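Local coordinates for fatty acid-binding protein homolog (Ascaris suum, PDB 6I8X), which binds fatty acids inside an extracellular beta-barrel and may sequester potentially toxic fatty acids or help maintain the impermeable lipid layer of the eggshell, at residues 7-12 / 76-81; 26-31 / 133-138; 82-87 / 96-101; 104-109 / 122-127. All coordinates share one frame; numbering follows the deposited sequence.

Overall arrangement
All four contacts involve one antiparallel barrel of the fatty acid-binding protein family. Contacts 3 and 4 lie in successive hairpins. Backbone bonds from D99 O to T107 N and from T97 O to T109 N join them, and their centres are about 13 Å apart. Contact 1 brings the N-terminal segment against both: K7 NZ meets D99 OD1 of contact 3 at 3.1 Å, and L9 and L80 pack on L106 of contact 4. Contact 2, beside contact 4, lies across the chain's centre from contact 1, about 26 Å away between centres. Its M133 touches the bound vaccenic acid, and the Y124 side chain of contact 4 comes within about 5 Å of it.

Contact 1 of 4, residues 7-12 / 76-81. With EDO (1,2-ethanediol), chain F.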
# COMPACT_ATOMS: atom_id res chain seq x y z
N LYS A 7 -14.43 10.49 3.29
CA LYS A 7 -14.45 9.16 3.90
C LYS A 7 -13.50 9.09 5.11
O LYS A 7 -12.45 9.74 5.10
CB LYS A 7 -14.08 8.09 2.87
CG LYS A 7 -15.13 7.89 1.81
CD LYS A 7 -14.86 6.68 0.96
CE LYS A 7 -15.73 6.73 -0.28
NZ LYS A 7 -15.32 5.72 -1.28
N THR A 8 -13.88 8.33 6.16
CA THR A 8 -13.03 8.15 7.34
C THR A 8 -12.34 6.79 7.25
O THR A 8 -12.98 5.79 6.92
CB THR A 8 -13.79 8.38 8.68
OG1 THR A 8 -14.24 9.73 8.70
CG2 THR A 8 -12.91 8.16 9.93
N LEU A 9 -11.03 6.77 7.48
CA LEU A 9 -10.28 5.51 7.47
C LEU A 9 -10.65 4.77 8.76
O LEU A 9 -10.47 5.32 9.85
CB LEU A 9 -8.75 5.77 7.38
CG LEU A 9 -7.79 4.59 7.18
CD1 LEU A 9 -8.02 3.89 5.85
CD2 LEU A 9 -6.34 5.05 7.21
N PRO A 10 -11.24 3.56 8.67
CA PRO A 10 -11.52 2.79 9.89
C PRO A 10 -10.24 2.60 10.73
O PRO A 10 -9.17 2.42 10.15
CB PRO A 10 -12.04 1.45 9.35
CG PRO A 10 -12.54 1.78 7.99
CD PRO A 10 -11.55 2.76 7.47
N ASP A 11 -10.36 2.64 12.09
CA ASP A 11 -9.26 2.48 13.06
C ASP A 11 -8.47 1.18 12.88
O ASP A 11 -7.31 1.12 13.27
CB ASP A 11 -9.78 2.61 14.50
CG ASP A 11 -10.13 4.04 14.85
OD1 ASP A 11 -9.28 4.93 14.65
OD2 ASP A 11 -11.26 4.26 15.35
N LYS A 12 -9.13 0.17 12.29
CA LYS A 12 -8.66 -1.15 11.85
C LYS A 12 -7.33 -0.99 11.07
O LYS A 12 -6.46 -1.83 11.15
CB LYS A 12 -9.68 -1.65 10.79
CG LYS A 12 -10.28 -3.01 11.00
CD LYS A 12 -10.98 -3.47 9.73
CE LYS A 12 -12.48 -3.34 9.78
NZ LYS A 12 -12.93 -1.93 9.64
N LYS A 76 2.29 12.14 2.68
CA LYS A 76 1.71 13.03 3.69
C LYS A 76 0.48 13.79 3.25
O LYS A 76 0.44 14.33 2.14
CB LYS A 76 2.76 14.03 4.21
CG LYS A 76 4.10 13.40 4.64
CD LYS A 76 4.03 12.69 5.99
CE LYS A 76 5.40 12.50 6.61
NZ LYS A 76 6.03 13.80 6.97
N ASP A 77 -0.50 13.89 4.17
CA ASP A 77 -1.75 14.63 4.05
C ASP A 77 -2.65 14.19 2.90
O ASP A 77 -3.22 15.05 2.22
CB ASP A 77 -1.49 16.15 3.97
CG ASP A 77 -1.46 16.78 5.32
OD1 ASP A 77 -2.51 16.77 6.00
OD2 ASP A 77 -0.38 17.24 5.74
N TRP A 78 -2.81 12.89 2.71
CA TRP A 78 -3.71 12.42 1.66
C TRP A 78 -5.15 12.16 2.18
O TRP A 78 -5.36 11.99 3.38
CB TRP A 78 -3.14 11.22 0.90
CG TRP A 78 -2.77 10.06 1.79
CD1 TRP A 78 -1.52 9.76 2.26
CD2 TRP A 78 -3.64 9.02 2.27
NE1 TRP A 78 -1.57 8.61 3.00
CE2 TRP A 78 -2.86 8.16 3.06
CE3 TRP A 78 -5.02 8.76 2.12
CZ2 TRP A 78 -3.41 7.05 3.72
CZ3 TRP A 78 -5.57 7.69 2.81
CH2 TRP A 78 -4.77 6.83 3.59
N ALA A 79 -6.12 12.16 1.28
CA ALA A 79 -7.50 11.89 1.61
C ALA A 79 -7.98 10.68 0.80
O ALA A 79 -7.47 10.44 -0.30
CB ALA A 79 -8.36 13.11 1.28
N LEU A 80 -8.93 9.92 1.34
CA LEU A 80 -9.52 8.78 0.63
C LEU A 80 -10.32 9.28 -0.61
O LEU A 80 -11.08 10.26 -0.51
CB LEU A 80 -10.38 7.92 1.57
CG LEU A 80 -9.60 7.14 2.68
CD1 LEU A 80 -10.54 6.61 3.75
CD2 LEU A 80 -8.79 5.99 2.10
N GLY A 81 -10.02 8.69 -1.77
CA GLY A 81 -10.62 9.04 -3.06
C GLY A 81 -9.95 10.21 -3.75
O GLY A 81 -10.38 10.62 -4.83
C1 EDO F . -13.58 3.04 13.30
O1 EDO F . -13.74 1.96 12.40
C2 EDO F . -13.38 4.37 12.52
O2 EDO F . -13.57 5.48 13.39
O HOH W 1 -10.50 10.89 3.77
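The indole of W78 lies between L9 and two phenylalanines. CD2 of L9 approaches CH2 of W78 at 4.3 Å, obliquely, on one side of the ring plane. On the other side F98 stacks with the indole and F84 meets it. Y62 also meets it.

L80 is the main apolar group of the contact. Its CD1 methyl lies against the backbone of 7-12, 3.8 Å from L9 N, and also touches L9 CB at 4.1 Å. L9 turns CG opposite its own N (chi1 -173°), which carries the branched end toward W78. K7 adds only the base of its side chain, with K7 CB 3.9 Å from L80 CB. The extended remainder leads away to a salt bridge with D99.

No direct hydrogen bond crosses the contact. One water links the backbones instead: it donates a hydrogen bond to K7 O at 2.6 Å and accepts one from L80 N at 3.1 Å.

Segment 7-12 precedes strand 15-23. The end of strand 72-78 carries a G1 bulge, where D77 and W78 both face Y62. L9 and L80 both pack on L106 of strand 105-112, while L80 also reaches F98 and L100 of strand 93-100.

Contact 2 of 4, residues 26-31 / 133-138; sequences DEYLKA and MKMSWK
Y28 and M135 cross at about a right angle. The sulfur of M135 stands above the face of the Y28 ring, with SD 5.0 Å from the ring centroid and 20° off the normal. This is a Met-aromatic contact, though a distant one. The methyl makes the closer approach: M135 CE is 3.6 Å from Y28 CE2. The M135 chain bends at chi2 and again at chi3, which brings the sulfur and methyl over the tyrosine ring.

The Y28 ring also reaches W137, and the two side chains meet at a slant. Y28 CE1 is 3.7 Å from W137 CB, so the ring touches the base of the tryptophan and not its indole. With chi1 near trans (165°), Y28 swings its ring out from the helix to the strand. The phenol end goes on to a hydrogen bond with E120 of strand 119-127.

Helix 25-31 belongs to the short helical pair of the fatty acid-binding protein fold, which lies by the barrel opening. Here it rests on strand 130-137, with the axes of the two short segments 8.3 Å apart and inclined at 43°.

Near the end of that strand A31 faces W137. The indole presents its edge to the helix backbone, with W137 CD1 3.3 Å from A31 O. K138 runs extended past the same carbonyl, its CD 3.6 Å from A31 O. R32 makes a cation-pi contact with W137, and M135 also packs on T142 of strand 140-148.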
# COMPACT_ATOMS: atom_id res chain seq x y z
N ASP A 26 6.67 -14.80 -5.17
CA ASP A 26 7.62 -15.05 -6.26
C ASP A 26 6.97 -15.15 -7.65
O ASP A 26 7.44 -14.51 -8.58
CB ASP A 26 8.47 -16.29 -6.00
CG ASP A 26 9.56 -16.45 -7.03
OD1 ASP A 26 10.61 -15.83 -6.86
OD2 ASP A 26 9.32 -17.16 -8.06
N GLU A 27 5.92 -15.96 -7.80
CA GLU A 27 5.25 -16.09 -9.09
C GLU A 27 4.60 -14.78 -9.51
O GLU A 27 4.57 -14.46 -10.71
CB GLU A 27 4.26 -17.28 -9.11
CG GLU A 27 4.01 -17.87 -10.50
CD GLU A 27 5.20 -18.31 -11.35
OE1 GLU A 27 6.25 -18.70 -10.79
OE2 GLU A 27 5.07 -18.28 -12.60
N TYR A 28 4.10 -14.00 -8.53
CA TYR A 28 3.51 -12.68 -8.76
C TYR A 28 4.56 -11.74 -9.33
O TYR A 28 4.26 -11.04 -10.28
CB TYR A 28 2.91 -12.08 -7.47
CG TYR A 28 2.62 -10.60 -7.61
CD1 TYR A 28 1.46 -10.15 -8.24
CD2 TYR A 28 3.55 -9.65 -7.21
CE1 TYR A 28 1.20 -8.79 -8.39
CE2 TYR A 28 3.32 -8.28 -7.40
CZ TYR A 28 2.13 -7.86 -7.97
OH TYR A 28 1.90 -6.52 -8.11
N LEU A 29 5.76 -11.69 -8.71
CA LEU A 29 6.87 -10.83 -9.15
C LEU A 29 7.35 -11.23 -10.53
O LEU A 29 7.72 -10.37 -11.33
CB LEU A 29 8.03 -10.82 -8.13
CG LEU A 29 7.74 -10.16 -6.77
CD1 LEU A 29 8.88 -10.41 -5.81
CD2 LEU A 29 7.46 -8.64 -6.91
N LYS A 30 7.28 -12.52 -10.83
CA LYS A 30 7.61 -13.10 -12.13
C LYS A 30 6.59 -12.63 -13.20
O LYS A 30 7.01 -12.18 -14.27
CB LYS A 30 7.64 -14.63 -12.04
CG LYS A 30 8.81 -15.21 -12.78
CD LYS A 30 8.97 -16.69 -12.49
CE LYS A 30 9.68 -17.31 -13.64
NZ LYS A 30 9.88 -18.76 -13.45
N ALA A 31 5.28 -12.67 -12.87
CA ALA A 31 4.20 -12.23 -13.78
C ALA A 31 4.35 -10.73 -14.11
O ALA A 31 4.08 -10.30 -15.23
CB ALA A 31 2.83 -12.53 -13.18
N MET A 133 -2.25 -7.76 2.70
CA MET A 133 -2.15 -7.03 1.46
C MET A 133 -2.26 -8.02 0.32
O MET A 133 -1.45 -8.93 0.23
CB MET A 133 -0.83 -6.27 1.37
CG MET A 133 -0.79 -5.33 0.18
SD MET A 133 0.90 -4.76 0.00
CE MET A 133 0.67 -3.39 -1.04
N LYS A 134 -3.25 -7.82 -0.57
CA LYS A 134 -3.51 -8.69 -1.72
C LYS A 134 -3.24 -7.97 -3.03
O LYS A 134 -3.59 -6.79 -3.21
CB LYS A 134 -4.96 -9.23 -1.70
CG LYS A 134 -5.26 -10.15 -0.53
CD LYS A 134 -6.68 -10.70 -0.59
CE LYS A 134 -7.08 -11.50 0.64
NZ LYS A 134 -6.37 -12.82 0.74
N MET A 135 -2.62 -8.69 -3.97
CA MET A 135 -2.25 -8.20 -5.29
C MET A 135 -2.49 -9.30 -6.31
O MET A 135 -2.38 -10.48 -5.97
CB MET A 135 -0.77 -7.79 -5.34
CG MET A 135 -0.38 -6.88 -4.23
SD MET A 135 1.02 -7.49 -3.33
CE MET A 135 2.37 -6.73 -4.26
N SER A 136 -2.76 -8.89 -7.55
CA SER A 136 -3.03 -9.77 -8.67
C SER A 136 -2.48 -9.19 -9.97
O SER A 136 -2.72 -8.01 -10.25
CB SER A 136 -4.53 -10.02 -8.81
OG SER A 136 -4.77 -11.22 -9.50
N TRP A 137 -1.77 -10.02 -10.76
CA TRP A 137 -1.25 -9.60 -12.07
C TRP A 137 -1.29 -10.75 -13.05
O TRP A 137 -0.77 -11.82 -12.74
CB TRP A 137 0.18 -9.04 -11.96
CG TRP A 137 0.60 -8.23 -13.15
CD1 TRP A 137 1.43 -8.62 -14.16
CD2 TRP A 137 0.21 -6.88 -13.45
NE1 TRP A 137 1.60 -7.59 -15.05
CE2 TRP A 137 0.88 -6.50 -14.64
CE3 TRP A 137 -0.61 -5.93 -12.80
CZ2 TRP A 137 0.74 -5.23 -15.20
CZ3 TRP A 137 -0.73 -4.66 -13.35
CH2 TRP A 137 -0.07 -4.32 -14.54
N LYS A 138 -1.95 -10.56 -14.22
CA LYS A 138 -2.08 -11.58 -15.28
C LYS A 138 -2.62 -12.94 -14.73
O LYS A 138 -2.14 -14.01 -15.14
CB LYS A 138 -0.74 -11.80 -16.01
CG LYS A 138 -0.19 -10.58 -16.73
CD LYS A 138 1.21 -10.86 -17.25
CE LYS A 138 1.71 -9.80 -18.21
NZ LYS A 138 3.06 -10.14 -18.73

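Contact 3 of 4, residues 82-87 / 96-101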
# COMPACT_ATOMS: atom_id res chain seq x y z
N GLU A 82 -8.90 10.79 -3.16
CA GLU A 82 -8.21 11.94 -3.76
C GLU A 82 -6.79 11.57 -4.25
O GLU A 82 -5.89 11.27 -3.46
CB GLU A 82 -8.19 13.12 -2.79
CG GLU A 82 -7.58 14.39 -3.36
CD GLU A 82 -7.17 15.37 -2.29
OE1 GLU A 82 -8.03 16.17 -1.87
OE2 GLU A 82 -5.99 15.33 -1.87
N GLU A 83 -6.62 11.59 -5.58
CA GLU A 83 -5.36 11.27 -6.26
C GLU A 83 -4.28 12.31 -5.95
O GLU A 83 -4.57 13.51 -5.93
CB GLU A 83 -5.60 11.17 -7.78
CG GLU A 83 -4.41 10.65 -8.56
CD GLU A 83 -4.62 10.55 -10.06
OE1 GLU A 83 -4.56 11.60 -10.74
OE2 GLU A 83 -4.80 9.42 -10.57
N PHE A 84 -3.05 11.86 -5.74
CA PHE A 84 -1.86 12.69 -5.51
C PHE A 84 -0.69 12.09 -6.30
O PHE A 84 -0.75 10.93 -6.72
CB PHE A 84 -1.51 12.77 -4.01
CG PHE A 84 -1.15 11.47 -3.29
CD1 PHE A 84 -2.14 10.68 -2.72
CD2 PHE A 84 0.17 11.08 -3.14
CE1 PHE A 84 -1.82 9.52 -2.03
CE2 PHE A 84 0.50 9.92 -2.44
CZ PHE A 84 -0.49 9.15 -1.88
N GLN A 85 0.35 12.88 -6.52
CA GLN A 85 1.55 12.42 -7.20
C GLN A 85 2.71 12.40 -6.20
O GLN A 85 2.88 13.37 -5.45
CB GLN A 85 1.89 13.29 -8.42
CG GLN A 85 2.96 12.63 -9.29
CD GLN A 85 3.35 13.44 -10.49
OE1 GLN A 85 2.54 13.74 -11.38
NE2 GLN A 85 4.64 13.73 -10.59
N ASP A 86 3.48 11.30 -6.17
CA ASP A 86 4.64 11.15 -5.28
C ASP A 86 5.60 10.06 -5.75
O ASP A 86 5.28 9.28 -6.65
CB ASP A 86 4.19 10.86 -3.84
CG ASP A 86 5.15 11.33 -2.77
OD1 ASP A 86 6.19 11.93 -3.13
OD2 ASP A 86 4.88 11.10 -1.58
N GLU A 87 6.78 10.01 -5.12
CA GLU A 87 7.77 9.02 -5.41
C GLU A 87 7.35 7.69 -4.76
O GLU A 87 6.93 7.67 -3.58
CB GLU A 87 9.16 9.47 -4.92
CG GLU A 87 10.27 8.52 -5.31
CD GLU A 87 11.69 8.96 -4.98
OE1 GLU A 87 11.94 9.34 -3.82
OE2 GLU A 87 12.56 8.84 -5.87
N ILE A 96 -1.02 8.18 -7.12
CA ILE A 96 -1.56 7.28 -6.10
C ILE A 96 -2.91 7.75 -5.60
O ILE A 96 -3.11 8.93 -5.37
CB ILE A 96 -0.56 7.07 -4.92
CG1 ILE A 96 0.89 6.72 -5.44
CG2 ILE A 96 -1.11 6.05 -3.89
CD1 ILE A 96 2.06 6.93 -4.43
N THR A 97 -3.81 6.79 -5.34
CA THR A 97 -5.09 7.05 -4.72
C THR A 97 -5.37 5.96 -3.71
O THR A 97 -5.45 4.80 -4.10
CB THR A 97 -6.25 7.12 -5.74
OG1 THR A 97 -5.89 7.88 -6.89
CG2 THR A 97 -7.54 7.64 -5.12
N PHE A 98 -5.61 6.34 -2.44
CA PHE A 98 -6.11 5.40 -1.44
C PHE A 98 -7.61 5.60 -1.44
O PHE A 98 -8.08 6.73 -1.63
CB PHE A 98 -5.57 5.71 -0.05
CG PHE A 98 -4.10 5.40 0.12
CD1 PHE A 98 -3.68 4.15 0.55
CD2 PHE A 98 -3.15 6.39 -0.09
CE1 PHE A 98 -2.32 3.88 0.74
CE2 PHE A 98 -1.78 6.12 0.11
CZ PHE A 98 -1.38 4.87 0.52
N ASP A 99 -8.37 4.52 -1.27
CA ASP A 99 -9.82 4.57 -1.25
C ASP A 99 -10.37 3.40 -0.47
O ASP A 99 -9.65 2.45 -0.18
CB ASP A 99 -10.38 4.60 -2.67
CG ASP A 99 -11.67 5.40 -2.86
OD1 ASP A 99 -12.32 5.76 -1.83
OD2 ASP A 99 -12.05 5.63 -4.02
N LEU A 100 -11.65 3.47 -0.10
CA LEU A 100 -12.36 2.42 0.62
C LEU A 100 -13.35 1.78 -0.31
O LEU A 100 -14.16 2.48 -0.90
CB LEU A 100 -13.15 2.99 1.82
CG LEU A 100 -12.39 3.34 3.11
CD1 LEU A 100 -13.38 3.76 4.20
CD2 LEU A 100 -11.57 2.15 3.62
N LYS A 101 -13.30 0.45 -0.45
CA LYS A 101 -14.27 -0.29 -1.27
C LYS A 101 -15.49 -0.59 -0.39
O LYS A 101 -16.59 -0.75 -0.90
CB LYS A 101 -13.67 -1.60 -1.81
CG LYS A 101 -13.11 -1.48 -3.21
CD LYS A 101 -13.31 -2.78 -3.98
CE LYS A 101 -13.64 -2.55 -5.43
NZ LYS A 101 -14.20 -3.77 -6.06
O HOH W 2 -5.38 9.11 -1.86
O HOH W 3 -4.10 6.87 -9.16
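F84 lays one face of its ring over I96. The CB of I96 is 4.0 Å from the F84 ring centroid and 23° off the normal, a CH-pi contact displaced toward the rim. The F84 side chain takes the crowded position, with CG between the backbone N and the carbonyl carbon (chi1 62°). This folds the ring back over the partner strand. Its far end touches both I96 CB and I96 CG2. The ring also meets F98 at an edge: F84 CZ is 3.8 Å from F98 CE2, near the plane of each ring.

F84 and I96 form an antiparallel hydrogen-bonded pair in the hairpin of strands 84-87 and 93-100. F84 N donates to I96 O at 3.0 Å, and I96 N donates to F84 O at 2.8 Å, both nearly straight. Strand 84-87 is outermost in the barrel sheet. Beyond E83 and T97 the backbones part, and a water bridges them: it donates a hydrogen bond to E82 O at 2.7 Å and accepts one from F98 N.

E83 and T97 meet on the other side of the sheet from F84. T97 OG1 is anti to the carbonyl carbon (chi1 -44°) and lies 3.4 Å from E83 CB. The extended E83 chain carries its carboxylate past that hydroxyl, and a second water bonds to both E83 OE2 and T97 OG1. The carboxylate of E82 turns away to a salt bridge with R61.

Contact 4 of 4, residues 104-109 / 122-127. With EDO (1,2-ethanediol), chain H.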
# COMPACT_ATOMS: atom_id res chain seq x y z
N ASN A 104 -14.22 -2.70 5.42
CA ASN A 104 -13.22 -3.75 5.66
C ASN A 104 -12.14 -3.80 4.55
O ASN A 104 -11.22 -4.60 4.64
CB ASN A 104 -13.92 -5.14 5.78
CG ASN A 104 -15.26 -5.16 6.48
OD1 ASN A 104 -15.41 -4.72 7.63
ND2 ASN A 104 -16.26 -5.67 5.78
N THR A 105 -12.25 -2.95 3.52
CA THR A 105 -11.38 -2.95 2.34
C THR A 105 -10.76 -1.60 1.96
O THR A 105 -11.43 -0.74 1.39
CB THR A 105 -12.12 -3.55 1.13
OG1 THR A 105 -12.82 -4.72 1.52
CG2 THR A 105 -11.20 -3.86 -0.04
N LEU A 106 -9.46 -1.49 2.16
CA LEU A 106 -8.71 -0.32 1.74
C LEU A 106 -7.98 -0.66 0.42
O LEU A 106 -7.36 -1.71 0.31
CB LEU A 106 -7.72 0.09 2.84
CG LEU A 106 -6.62 1.12 2.53
CD1 LEU A 106 -7.20 2.51 2.39
CD2 LEU A 106 -5.59 1.14 3.66
N THR A 107 -8.12 0.20 -0.59
CA THR A 107 -7.43 0.02 -1.86
C THR A 107 -6.35 1.11 -2.02
O THR A 107 -6.43 2.16 -1.36
CB THR A 107 -8.39 -0.07 -3.05
OG1 THR A 107 -8.95 1.21 -3.31
CG2 THR A 107 -9.47 -1.14 -2.86
N GLU A 108 -5.34 0.83 -2.84
CA GLU A 108 -4.23 1.73 -3.12
C GLU A 108 -3.89 1.48 -4.58
O GLU A 108 -3.41 0.40 -4.96
CB GLU A 108 -3.03 1.41 -2.20
CG GLU A 108 -1.80 2.26 -2.42
CD GLU A 108 -0.57 1.87 -1.60
OE1 GLU A 108 -0.71 1.06 -0.65
OE2 GLU A 108 0.53 2.39 -1.88
N THR A 109 -4.18 2.48 -5.41
CA THR A 109 -3.98 2.39 -6.84
C THR A 109 -2.79 3.25 -7.24
O THR A 109 -2.68 4.41 -6.83
CB THR A 109 -5.29 2.76 -7.54
OG1 THR A 109 -6.35 1.99 -6.96
CG2 THR A 109 -5.25 2.52 -9.07
N TYR A 122 -3.76 -2.37 -5.15
CA TYR A 122 -3.44 -3.25 -4.00
C TYR A 122 -4.59 -3.15 -3.00
O TYR A 122 -5.12 -2.07 -2.78
CB TYR A 122 -2.12 -2.87 -3.30
CG TYR A 122 -0.96 -2.69 -4.25
CD1 TYR A 122 -0.50 -3.74 -5.02
CD2 TYR A 122 -0.36 -1.44 -4.42
CE1 TYR A 122 0.58 -3.58 -5.90
CE2 TYR A 122 0.68 -1.26 -5.32
CZ TYR A 122 1.16 -2.34 -6.05
OH TYR A 122 2.22 -2.17 -6.92
N GLU A 123 -4.95 -4.27 -2.39
CA GLU A 123 -6.06 -4.35 -1.45
C GLU A 123 -5.55 -4.72 -0.05
O GLU A 123 -4.73 -5.62 0.08
CB GLU A 123 -7.03 -5.40 -1.99
CG GLU A 123 -8.23 -5.72 -1.12
CD GLU A 123 -9.05 -6.90 -1.62
OE1 GLU A 123 -9.15 -7.09 -2.85
OE2 GLU A 123 -9.60 -7.63 -0.76
N TYR A 124 -6.04 -4.02 0.99
CA TYR A 124 -5.68 -4.29 2.36
C TYR A 124 -6.89 -4.68 3.15
O TYR A 124 -7.94 -4.05 3.05
CB TYR A 124 -5.01 -3.12 3.06
CG TYR A 124 -3.73 -2.63 2.44
CD1 TYR A 124 -2.49 -3.08 2.90
CD2 TYR A 124 -3.74 -1.61 1.49
CE1 TYR A 124 -1.30 -2.54 2.43
CE2 TYR A 124 -2.55 -1.07 0.99
CZ TYR A 124 -1.33 -1.54 1.47
OH TYR A 124 -0.15 -1.00 1.01
N ARG A 125 -6.73 -5.73 3.98
CA ARG A 125 -7.80 -6.23 4.83
C ARG A 125 -7.24 -6.58 6.17
O ARG A 125 -6.09 -6.98 6.26
CB ARG A 125 -8.47 -7.46 4.20
CG ARG A 125 -9.27 -7.17 2.92
CD ARG A 125 -10.01 -8.39 2.41
NE ARG A 125 -11.12 -8.75 3.29
CZ ARG A 125 -12.36 -8.29 3.16
NH1 ARG A 125 -12.67 -7.45 2.18
NH2 ARG A 125 -13.30 -8.67 4.02
N ARG A 126 -8.02 -6.39 7.21
CA ARG A 126 -7.60 -6.79 8.54
C ARG A 126 -8.13 -8.17 8.81
O ARG A 126 -9.27 -8.45 8.49
CB ARG A 126 -8.07 -5.81 9.63
CG ARG A 126 -7.14 -4.63 9.82
CD ARG A 126 -5.76 -4.98 10.38
NE ARG A 126 -5.77 -5.63 11.69
CZ ARG A 126 -5.74 -5.00 12.87
NH1 ARG A 126 -5.77 -3.68 12.92
NH2 ARG A 126 -5.72 -5.69 14.00
N ASP A 127 -7.29 -9.03 9.38
CA ASP A 127 -7.67 -10.37 9.77
C ASP A 127 -6.98 -10.69 11.10
O ASP A 127 -5.83 -11.15 11.13
CB ASP A 127 -7.31 -11.39 8.68
CG ASP A 127 -7.85 -12.77 9.00
OD1 ASP A 127 -8.87 -12.85 9.73
OD2 ASP A 127 -7.23 -13.76 8.56
C1 EDO H . -6.07 -7.46 -6.48
O1 EDO H . -6.42 -6.28 -5.78
C2 EDO H . -6.19 -8.70 -5.55
O2 EDO H . -7.45 -8.68 -4.90
O HOH W 4 -10.93 -5.84 7.07
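L106 and E108 pair with Y124 and Y122 through four backbone hydrogen bonds. Y124 N donates to L106 O at 2.7 Å, and L106 N returns a bond to Y124 O. E108 and Y122 repeat the pattern, but E108 N meets Y122 O with a bent N-H (138°). T107 and E123 lie between them as a non-hydrogen-bonded pair. There T107 CA makes a CA-H...O contact of 3.2 Å with Y122 O.

Among the side chains, the hydroxyl of Y124 donates to E108 OE1 at 2.7 Å. The carboxylate lies at the ring edge, its plane 12° from that of the ring. The E108 chain is fully extended from a trans chi1 (179°), which brings the carboxylate level with the phenol. H110 holds E108 OE2, and K49, a residue of the vaccenic acid pocket, bonds to the Y124 hydroxyl.

The two strands, 105-112 and 119-127, form a hairpin of the fatty acid-binding protein barrel. L106, E108, Y122 and Y124 share one face of it, with T107 and E123 on the other.

Apolar packing is modest. L106 and Y124 lie side by side, L106 CD2 4.0 Å from Y124 CD2. On the other face T105 CG2 touches E123 CG at 3.7 Å.

At the 104-105 end the R125 guanidinium turns a face to N104 O, while T105 OG1 bonds to D102. A water bridges the strands, donating to N104 O at 2.7 Å and accepting from R126 N.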